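Local coordinates for zinc transport protein ZntB (Vibrio parahaemolyticus RIMD 2210633, PDB 3CK6), which probably mediates zinc uptake as a zinc:proton symporter, its cytoplasmic domain assembling into a funnel-shaped homopentamer, at residues E[154-159]-E[177-182]; E[181-186]-E[224-229]. The protein carries 1 engineered substitution. One frame throughout, in Å; residues are numbered along the deposited sequence.

Contact 1: E[154-159]-E[177-182]; sequences DTIEET and QKALIS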
loop_
_atom_site.group_PDB
_atom_site.type_symbol
_atom_site.label_atom_id
_atom_site.label_comp_id
_atom_site.label_asym_id
_atom_site.label_seq_id
_atom_site.Cartn_x
_atom_site.Cartn_y
_atom_site.Cartn_z
ATOM N N ASP E 154 -3.765 10.598 26.131
ATOM C CA ASP E 154 -4.757 11.477 26.754
ATOM C C ASP E 154 -4.189 12.862 27.046
ATOM O O ASP E 154 -4.901 13.834 26.910
ATOM C CB ASP E 154 -5.295 10.890 28.064
ATOM C CG ASP E 154 -6.283 9.754 27.849
ATOM O OD1 ASP E 154 -6.834 9.628 26.728
ATOM O OD2 ASP E 154 -6.508 8.985 28.818
ATOM N N THR E 155 -2.921 12.932 27.462
ATOM C CA THR E 155 -2.270 14.210 27.758
ATOM C C THR E 155 -2.061 14.985 26.466
ATOM O O THR E 155 -2.097 16.211 26.456
ATOM C CB THR E 155 -0.907 14.040 28.485
ATOM O OG1 THR E 155 0.082 13.529 27.579
ATOM C CG2 THR E 155 -1.031 13.121 29.680
ATOM N N ILE E 156 -1.826 14.260 25.375
ATOM C CA ILE E 156 -1.664 14.898 24.065
ATOM C C ILE E 156 -3.018 15.415 23.577
ATOM O O ILE E 156 -3.133 16.553 23.094
ATOM C CB ILE E 156 -0.973 13.963 23.034
ATOM C CG1 ILE E 156 0.503 13.773 23.431
ATOM C CG2 ILE E 156 -1.093 14.539 21.607
ATOM C CD1 ILE E 156 1.224 12.627 22.729
ATOM N N GLU E 157 -4.047 14.592 23.748
ATOM C CA GLU E 157 -5.417 15.007 23.447
ATOM C C GLU E 157 -5.794 16.324 24.158
ATOM O O GLU E 157 -6.382 17.213 23.539
ATOM C CB GLU E 157 -6.407 13.893 23.792
ATOM C CG GLU E 157 -7.865 14.307 23.587
ATOM C CD GLU E 157 -8.826 13.181 23.861
ATOM O OE1 GLU E 157 -9.837 13.098 23.132
ATOM O OE2 GLU E 157 -8.568 12.374 24.793
ATOM N N GLU E 158 -5.433 16.442 25.440
ATOM C CA GLU E 158 -5.635 17.681 26.229
ATOM C C GLU E 158 -5.029 18.914 25.568
ATOM O O GLU E 158 -5.646 19.983 25.518
ATOM C CB GLU E 158 -4.993 17.555 27.614
ATOM C CG GLU E 158 -5.685 16.627 28.594
ATOM C CD GLU E 158 -5.658 17.185 30.009
ATOM O OE1 GLU E 158 -5.438 18.413 30.161
ATOM O OE2 GLU E 158 -5.863 16.398 30.964
ATOM N N THR E 159 -3.794 18.762 25.103
ATOM C CA THR E 159 -3.082 19.814 24.396
ATOM C C THR E 159 -3.880 20.204 23.153
ATOM O O THR E 159 -4.151 21.394 22.934
ATOM C CB THR E 159 -1.647 19.354 24.024
ATOM O OG1 THR E 159 -0.910 19.111 25.224
ATOM C CG2 THR E 159 -0.901 20.401 23.195
ATOM N N GLN E 177 3.244 17.339 17.944
ATOM C CA GLN E 177 3.613 16.563 16.773
ATOM C C GLN E 177 4.945 15.832 16.941
ATOM O O GLN E 177 5.079 14.693 16.492
ATOM C CB GLN E 177 3.656 17.429 15.521
ATOM C CG GLN E 177 3.051 16.692 14.303
ATOM C CD GLN E 177 3.938 16.753 13.072
ATOM O OE1 GLN E 177 4.109 15.747 12.360
ATOM N NE2 GLN E 177 4.516 17.929 12.816
ATOM N N LYS E 178 5.923 16.501 17.562
ATOM C CA LYS E 178 7.190 15.860 17.900
ATOM C C LYS E 178 6.947 14.637 18.785
ATOM O O LYS E 178 7.551 13.579 18.581
ATOM C CB LYS E 178 8.151 16.840 18.593
ATOM C CG LYS E 178 9.419 16.177 19.196
ATOM C CD LYS E 178 10.332 15.483 18.152
ATOM C CE LYS E 178 11.328 16.451 17.506
ATOM N NZ LYS E 178 12.427 16.878 18.429
ATOM N N ALA E 179 6.074 14.799 19.775
ATOM C CA ALA E 179 5.734 13.707 20.669
ATOM C C ALA E 179 5.088 12.560 19.906
ATOM O O ALA E 179 5.470 11.407 20.089
ATOM C CB ALA E 179 4.834 14.209 21.787
ATOM N N LEU E 180 4.144 12.889 19.023
ATOM C CA LEU E 180 3.408 11.900 18.236
ATOM C C LEU E 180 4.299 11.143 17.262
ATOM O O LEU E 180 4.227 9.928 17.238
ATOM C CB LEU E 180 2.216 12.526 17.499
ATOM C CG LEU E 180 1.030 13.009 18.344
ATOM C CD1 LEU E 180 0.205 14.051 17.575
ATOM C CD2 LEU E 180 0.163 11.803 18.748
ATOM N N ILE E 181 5.149 11.823 16.483
ATOM C CA ILE E 181 6.035 11.068 15.566
ATOM C C ILE E 181 7.059 10.190 16.291
ATOM O O ILE E 181 7.364 9.080 15.816
ATOM C CB ILE E 181 6.681 11.889 14.427
ATOM C CG1 ILE E 181 7.721 12.877 14.977
ATOM C CG2 ILE E 181 5.571 12.565 13.567
ATOM C CD1 ILE E 181 8.708 13.473 13.920
ATOM N N SER E 182 7.538 10.660 17.447
ATOM C CA SER E 182 8.421 9.870 18.314
ATOM C C SER E 182 7.741 8.574 18.780
ATOM O O SER E 182 8.375 7.516 18.746
ATOM C CB SER E 182 8.917 10.685 19.513
ATOM O OG SER E 182 9.611 11.855 19.106
#
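Ala179 and Ile156 mark the closest approach of the two backbones, with 8.2 Å between their CA atoms, and their side chains point at each other. Ala179 CB meets the end of the isoleucine chain, Ile156 CD1, at 4.1 Å; the methyl also rests on Tyr152, one turn earlier on helix 134-161. Leu180 takes the other branch of the same isoleucine. Its CB does not aim at segment 154-159, but the fork swings back, and Leu180 CD2 lies 4.2 Å from Ile156 CG2, with CG equally near. Ile156 can serve both partners because its first torsion (chi1 -70°) sets CG2 anti to the backbone N and sends CG1 off beside that N toward the alanine. Ser182 turns inward to its own helix: Ser182 OG donates to Lys178 O at 2.7 Å, tilted 29° from the carbonyl plane, while Ser182 N reaches the same oxygen from the opposite face. One carbonyl thus holds two donors, and Ser182 also packs on Phe228 of a neighbouring subunit. All three residues that touch across the contact are buried, yet only 118 Å² is lost between the segments. Such small apolar packing, with Leu180 leaning on Tyr229 of helix 209-246 as well, joins the two consecutive helices 134-161 and 173-199 as a helical hairpin in the CorA-family cytoplasmic domain.

Contact 2: E[181-186]-E[224-229]; sequences ISIKRF and ETIEFY
The carboxylate of Glu227 receives Lys184 at one oxygen: Lys184 NZ donates to Glu227 OE1 at 2.5 Å, on the syn side and 19° out of the carboxylate plane. That separation is shorter than usual for such a pair, so the exact length is doubtful and says nothing about strength. Glu227 OE2 stands 3.5 Å from Lys184 NZ, so the ammonium sits unevenly on the group. The rings of Tyr229 and Phe186 take no part across the segments; each is covered on one face from within its own helix. Tyr229 has Thr225 CG2 3.3 Å above one face, offset toward the rim, and Phe186 has Arg185 CD 3.6 Å above one face, again near the rim; the Phe186 ring also makes a cation-pi contact with Arg82. Phe186 CZ in turn lies above one face of the Arg185 guanidinium, offset toward its rim.

The ion pair depends on two differently shaped chains meeting at about a right angle. Lys184 is extended along its whole length, whereas Glu227 bends at chi2 (-63°), which brings its end back toward helix 173-199. A long, weak ion pair with Arg188 gives OE1 a second positive neighbour.

The short segments are antiparallel, with a signed crossing angle of -151° and axes 10.5 Å apart at closest approach. This is the pairing of helix 173-199 with the long last helix of this fragment, 209-246, which corresponds to the stalk helix that in CorA relatives runs on toward the membrane.

The rest of the contact is apolar. Ile226 CG2 touches Lys184 CB at 4.0 Å, at the closest backbone approach, 7.1 Å between the CA atoms of Lys184 and Ile226. The other Ile226 branch ends in CD1, pressed against Ile183 CG2 at 3.4 Å, tighter than normal carbon contact, and the two isoleucines cross at about a right angle. Arg185 NH2 bonds Thr225 OG1 of a neighbouring subunit.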
loop_
_atom_site.group_PDB
_atom_site.type_symbol
_atom_site.label_atom_id
_atom_site.label_comp_id
_atom_site.label_asym_id
_atom_site.label_seq_id
_atom_site.Cartn_x
_atom_site.Cartn_y
_atom_site.Cartn_z
ATOM N N ILE E 181 5.149 11.823 16.483
ATOM C CA ILE E 181 6.035 11.068 15.566
ATOM C C ILE E 181 7.059 10.190 16.291
ATOM O O ILE E 181 7.364 9.080 15.816
ATOM C CB ILE E 181 6.681 11.889 14.427
ATOM C CG1 ILE E 181 7.721 12.877 14.977
ATOM C CG2 ILE E 181 5.571 12.565 13.567
ATOM C CD1 ILE E 181 8.708 13.473 13.920
ATOM N N SER E 182 7.538 10.660 17.447
ATOM C CA SER E 182 8.421 9.870 18.314
ATOM C C SER E 182 7.741 8.574 18.780
ATOM O O SER E 182 8.375 7.516 18.746
ATOM C CB SER E 182 8.917 10.685 19.513
ATOM O OG SER E 182 9.611 11.855 19.106
ATOM N N ILE E 183 6.474 8.662 19.207
ATOM C CA ILE E 183 5.655 7.486 19.610
ATOM C C ILE E 183 5.395 6.577 18.429
ATOM O O ILE E 183 5.498 5.324 18.540
ATOM C CB ILE E 183 4.222 7.889 20.182
ATOM C CG1 ILE E 183 4.301 8.805 21.411
ATOM C CG2 ILE E 183 3.395 6.672 20.543
ATOM C CD1 ILE E 183 5.401 8.515 22.400
ATOM N N LYS E 184 5.007 7.191 17.313
ATOM C CA LYS E 184 4.572 6.428 16.131
ATOM C C LYS E 184 5.703 5.534 15.614
ATOM O O LYS E 184 5.460 4.407 15.172
ATOM C CB LYS E 184 4.095 7.358 15.023
ATOM C CG LYS E 184 3.837 6.634 13.700
ATOM C CD LYS E 184 3.353 7.632 12.648
ATOM C CE LYS E 184 3.173 6.943 11.293
ATOM N NZ LYS E 184 2.391 7.811 10.366
ATOM N N ARG E 185 6.930 6.051 15.707
ATOM C CA ARG E 185 8.144 5.348 15.300
ATOM C C ARG E 185 8.199 3.912 15.839
ATOM O O ARG E 185 8.651 2.995 15.142
ATOM C CB ARG E 185 9.380 6.139 15.755
ATOM C CG ARG E 185 10.731 5.460 15.502
ATOM C CD ARG E 185 11.831 6.225 16.217
ATOM N NE ARG E 185 13.164 5.691 15.943
ATOM C CZ ARG E 185 14.279 6.163 16.479
ATOM N NH1 ARG E 185 14.226 7.205 17.324
ATOM N NH2 ARG E 185 15.466 5.605 16.154
ATOM N N PHE E 186 7.736 3.733 17.074
ATOM C CA PHE E 186 7.748 2.419 17.741
ATOM C C PHE E 186 6.388 1.722 17.830
ATOM O O PHE E 186 6.307 0.491 17.927
ATOM C CB PHE E 186 8.329 2.568 19.132
ATOM C CG PHE E 186 9.750 3.091 19.125
ATOM C CD1 PHE E 186 10.753 2.377 18.469
ATOM C CD2 PHE E 186 10.063 4.294 19.734
ATOM C CE1 PHE E 186 12.076 2.835 18.450
ATOM C CE2 PHE E 186 11.396 4.774 19.716
ATOM C CZ PHE E 186 12.398 4.028 19.067
ATOM N N GLU E 224 -4.307 4.098 15.154
ATOM C CA GLU E 224 -5.309 4.936 14.495
ATOM C C GLU E 224 -5.532 6.271 15.184
ATOM O O GLU E 224 -5.750 7.264 14.520
ATOM C CB GLU E 224 -6.632 4.205 14.328
ATOM C CG GLU E 224 -6.464 2.961 13.446
ATOM C CD GLU E 224 -7.670 2.034 13.424
ATOM O OE1 GLU E 224 -8.571 2.099 14.315
ATOM O OE2 GLU E 224 -7.694 1.206 12.484
ATOM N N THR E 225 -5.497 6.274 16.513
ATOM C CA THR E 225 -5.656 7.492 17.298
ATOM C C THR E 225 -4.498 8.463 17.054
ATOM O O THR E 225 -4.714 9.673 16.872
ATOM C CB THR E 225 -5.799 7.172 18.799
ATOM O OG1 THR E 225 -7.103 6.648 19.020
ATOM C CG2 THR E 225 -5.686 8.458 19.617
ATOM N N ILE E 226 -3.282 7.925 17.057
ATOM C CA ILE E 226 -2.081 8.696 16.705
ATOM C C ILE E 226 -2.226 9.374 15.337
ATOM O O ILE E 226 -1.944 10.561 15.209
ATOM C CB ILE E 226 -0.801 7.819 16.773
ATOM C CG1 ILE E 226 -0.480 7.492 18.234
ATOM C CG2 ILE E 226 0.424 8.549 16.116
ATOM C CD1 ILE E 226 0.702 6.624 18.401
ATOM N N GLU E 227 -2.668 8.621 14.325
ATOM C CA GLU E 227 -2.858 9.183 12.979
ATOM C C GLU E 227 -3.899 10.267 12.969
ATOM O O GLU E 227 -3.754 11.271 12.267
ATOM C CB GLU E 227 -3.208 8.115 11.937
ATOM C CG GLU E 227 -2.102 7.137 11.683
ATOM C CD GLU E 227 -0.858 7.796 11.101
ATOM O OE1 GLU E 227 0.240 7.506 11.607
ATOM O OE2 GLU E 227 -0.987 8.605 10.154
ATOM N N PHE E 228 -4.936 10.087 13.775
ATOM C CA PHE E 228 -5.963 11.094 13.902
ATOM C C PHE E 228 -5.398 12.362 14.545
ATOM O O PHE E 228 -5.643 13.471 14.051
ATOM C CB PHE E 228 -7.157 10.583 14.707
ATOM C CG PHE E 228 -8.138 11.655 15.054
ATOM C CD1 PHE E 228 -8.832 12.339 14.049
ATOM C CD2 PHE E 228 -8.371 11.984 16.384
ATOM C CE1 PHE E 228 -9.754 13.346 14.368
ATOM C CE2 PHE E 228 -9.274 12.977 16.719
ATOM C CZ PHE E 228 -9.967 13.678 15.707
ATOM N N TYR E 229 -4.652 12.203 15.640
ATOM C CA TYR E 229 -4.064 13.394 16.310
ATOM C C TYR E 229 -3.088 14.121 15.390
ATOM O O TYR E 229 -3.037 15.346 15.391
ATOM C CB TYR E 229 -3.372 13.028 17.621
ATOM C CG TYR E 229 -4.313 12.587 18.731
ATOM C CD1 TYR E 229 -5.677 12.914 18.710
ATOM C CD2 TYR E 229 -3.829 11.866 19.807
ATOM C CE1 TYR E 229 -6.532 12.519 19.743
ATOM C CE2 TYR E 229 -4.672 11.456 20.841
ATOM C CZ TYR E 229 -6.012 11.776 20.804
ATOM O OH TYR E 229 -6.820 11.353 21.837
#

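How the contacts relate
The centres of contact 1 and contact 2 are about 8 Å apart, and helix 173-199 takes part in both, supplying the second segment of the first and the first segment of the second; Ile181 and Ser182 belong to both. Along the chain the order is helix 134-161, helix 173-199, then helix 209-246, so the middle of these three long helices meets the first in contact 1 and the last in contact 2. The first and last also meet directly: Glu157 CB lies 3.2 Å from Tyr229 OH, while Ile156 CG2 approaches Tyr229 CD2 to 4.2 Å. The three helices therefore form one packed bundle, and residues of both contacts touch a neighbouring subunit, linking the bundle to the pentameric funnel.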